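Local atomic coordinates of small archaeal modifier protein 1 (Haloferax volcanii, PDB entry 3PO0), a protein that is covalently attached through its C-terminal glycine to lysines of target proteins and also serves as a sulfur carrier in molybdenum cofactor biosynthesis. Residues A[3-8]-A[78-83]. Numbering follows the deposited sequence.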
loop_
_atom_site.group_PDB
_atom_site.type_symbol
_atom_site.label_atom_id
_atom_site.label_comp_id
_atom_site.label_asym_id
_atom_site.label_seq_id
_atom_site.Cartn_x
_atom_site.Cartn_y
_atom_site.Cartn_z
ATOM N N MET A 3 -10.747 -4.847 -0.127
ATOM C CA MET A 3 -10.445 -3.430 -0.130
ATOM C C MET A 3 -9.540 -3.139 -1.308
ATOM O O MET A 3 -9.073 -4.050 -1.990
ATOM C CB MET A 3 -9.797 -3.012 1.186
ATOM C CG MET A 3 -8.562 -3.814 1.537
ATOM S SD MET A 3 -8.280 -3.803 3.329
ATOM C CE MET A 3 -9.655 -4.804 3.898
ATOM N N GLU A 4 -9.306 -1.868 -1.583
ATOM C CA GLU A 4 -8.593 -1.526 -2.798
ATOM C C GLU A 4 -7.498 -0.538 -2.514
ATOM O O GLU A 4 -7.693 0.414 -1.756
ATOM C CB GLU A 4 -9.551 -0.927 -3.821
ATOM C CG GLU A 4 -10.670 -1.875 -4.191
ATOM C CD GLU A 4 -11.491 -1.388 -5.354
ATOM O OE1 GLU A 4 -11.465 -0.167 -5.645
ATOM O OE2 GLU A 4 -12.153 -2.243 -5.984
ATOM N N TRP A 5 -6.357 -0.788 -3.137
ATOM C CA TRP A 5 -5.218 0.103 -3.122
ATOM C C TRP A 5 -5.205 0.959 -4.373
ATOM O O TRP A 5 -5.285 0.439 -5.487
ATOM C CB TRP A 5 -3.931 -0.726 -3.112
ATOM C CG TRP A 5 -3.585 -1.328 -1.783
ATOM C CD1 TRP A 5 -3.862 -2.593 -1.344
ATOM C CD2 TRP A 5 -2.927 -0.663 -0.711
ATOM N NE1 TRP A 5 -3.398 -2.756 -0.054
ATOM C CE2 TRP A 5 -2.817 -1.581 0.351
ATOM C CE3 TRP A 5 -2.405 0.631 -0.545
ATOM C CZ2 TRP A 5 -2.220 -1.249 1.565
ATOM C CZ3 TRP A 5 -1.807 0.953 0.656
ATOM C CH2 TRP A 5 -1.715 0.015 1.698
ATOM N N LYS A 6 -5.073 2.264 -4.185
ATOM C CA LYS A 6 -4.853 3.162 -5.315
ATOM C C LYS A 6 -3.378 3.524 -5.326
ATOM O O LYS A 6 -2.812 3.866 -4.280
ATOM C CB LYS A 6 -5.725 4.400 -5.183
ATOM C CG LYS A 6 -7.169 4.066 -4.901
ATOM C CD LYS A 6 -7.800 3.218 -6.002
ATOM C CE LYS A 6 -9.215 2.789 -5.613
ATOM N NZ LYS A 6 -9.910 2.004 -6.666
ATOM N N LEU A 7 -2.760 3.428 -6.500
ATOM C CA LEU A 7 -1.327 3.672 -6.668
ATOM C C LEU A 7 -1.112 4.870 -7.564
ATOM O O LEU A 7 -1.925 5.135 -8.449
ATOM C CB LEU A 7 -0.643 2.470 -7.302
ATOM C CG LEU A 7 -0.897 1.137 -6.582
ATOM C CD1 LEU A 7 -0.196 -0.038 -7.273
ATOM C CD2 LEU A 7 -0.476 1.225 -5.124
ATOM N N PHE A 8 -0.021 5.594 -7.327
ATOM C CA PHE A 8 0.228 6.855 -8.017
ATOM C C PHE A 8 1.671 7.000 -8.424
ATOM O O PHE A 8 2.551 6.385 -7.830
ATOM C CB PHE A 8 -0.152 8.020 -7.116
ATOM C CG PHE A 8 -1.573 7.984 -6.697
ATOM C CD1 PHE A 8 -2.542 8.624 -7.453
ATOM C CD2 PHE A 8 -1.956 7.287 -5.566
ATOM C CE1 PHE A 8 -3.872 8.568 -7.085
ATOM C CE2 PHE A 8 -3.288 7.212 -5.197
ATOM C CZ PHE A 8 -4.251 7.862 -5.947
ATOM N N ASP A 78 -12.599 -0.495 2.396
ATOM C CA ASP A 78 -11.573 0.530 2.553
ATOM C C ASP A 78 -10.963 0.925 1.221
ATOM O O ASP A 78 -10.800 0.093 0.320
ATOM C CB ASP A 78 -10.434 0.070 3.465
ATOM C CG ASP A 78 -10.773 0.173 4.941
ATOM O OD1 ASP A 78 -11.790 0.805 5.289
ATOM O OD2 ASP A 78 -9.989 -0.363 5.749
ATOM N N GLU A 79 -10.612 2.200 1.114
ATOM C CA GLU A 79 -9.788 2.676 0.024
ATOM C C GLU A 79 -8.446 3.079 0.609
ATOM O O GLU A 79 -8.362 4.015 1.399
ATOM C CB GLU A 79 -10.427 3.874 -0.666
ATOM C CG GLU A 79 -9.556 4.417 -1.768
ATOM C CD GLU A 79 -10.329 5.231 -2.768
ATOM O OE1 GLU A 79 -11.441 5.698 -2.437
ATOM O OE2 GLU A 79 -9.820 5.379 -3.893
ATOM N N LEU A 80 -7.409 2.341 0.232
ATOM C CA LEU A 80 -6.054 2.572 0.702
ATOM C C LEU A 80 -5.275 3.211 -0.433
ATOM O O LEU A 80 -5.556 2.958 -1.597
ATOM C CB LEU A 80 -5.404 1.237 1.102
ATOM C CG LEU A 80 -6.283 0.409 2.048
ATOM C CD1 LEU A 80 -5.776 -1.020 2.204
ATOM C CD2 LEU A 80 -6.389 1.103 3.392
ATOM N N ALA A 81 -4.298 4.042 -0.101
ATOM C CA ALA A 81 -3.488 4.660 -1.129
ATOM C C ALA A 81 -2.020 4.621 -0.759
ATOM O O ALA A 81 -1.666 4.658 0.420
ATOM C CB ALA A 81 -3.926 6.091 -1.366
ATOM N N LEU A 82 -1.178 4.550 -1.786
ATOM C CA LEU A 82 0.272 4.637 -1.627
ATOM C C LEU A 82 0.807 5.758 -2.513
ATOM O O LEU A 82 0.622 5.732 -3.731
ATOM C CB LEU A 82 0.953 3.348 -2.088
ATOM C CG LEU A 82 1.115 2.124 -1.207
ATOM C CD1 LEU A 82 2.113 1.204 -1.891
ATOM C CD2 LEU A 82 1.578 2.493 0.186
ATOM N N PHE A 83 1.467 6.729 -1.900
ATOM C CA PHE A 83 2.096 7.820 -2.639
ATOM C C PHE A 83 3.595 7.824 -2.384
ATOM O O PHE A 83 4.025 7.735 -1.244
ATOM C CB PHE A 83 1.543 9.175 -2.187
ATOM C CG PHE A 83 0.115 9.423 -2.564
ATOM C CD1 PHE A 83 -0.206 9.977 -3.792
ATOM C CD2 PHE A 83 -0.905 9.161 -1.669
ATOM C CE1 PHE A 83 -1.519 10.235 -4.132
ATOM C CE2 PHE A 83 -2.228 9.415 -2.007
ATOM C CZ PHE A 83 -2.531 9.953 -3.241
#
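With CG beside its backbone N and anti to the carbonyl carbon (chi1 -77°), Trp5 lays its indole over Leu80, whose chi1 of -50° and extended chi2 set CD1 against the same face, 3.5 Å from Trp5 CE2. Leu80 CB lies 3.5 Å from the centroid of the six-membered ring of Trp5, a CH-pi contact over the face, while Leu82 CG approaches Trp5 CZ3 obliquely at 3.7 Å. A broad, flat ring suits this place, since it spans two leucines of the neighbouring strand and also reaches Leu34 and Leu37 of helix 30-40. Replacing Trp5 by an alanine is likely to strip Leu80 of its aromatic cover and open a gap between sheet and helix. Strands 3-7 and 79-83 run parallel, the central pair of the ubiquitin-like beta-grasp fold, in which the sheet curls round that helix. Four backbone hydrogen bonds join segments 3-8 and 78-83; Lys6 N to Leu80 O, at 2.7 Å, is one. On the sheet face away from the indole, a lysine suits the partly exposed surface: Lys6 NZ reaches Glu4 OE1 in a salt bridge (2.9 Å) and hydrogen-bonds Thr19, while its methylenes, bent at chi2, bring CG 3.1 Å from Glu79 OE2, a carboxylate that NZ does not bridge. Beyond the last backbone bond, the flat rings of Phe8 and Phe83 form an offset stack, centroids 4.2 Å apart and planes 11° from parallel; buried Leu82 O, lacking any hydrogen-bond partner, lies in the Phe8 ring plane, 3.5 Å from Phe8 CD2.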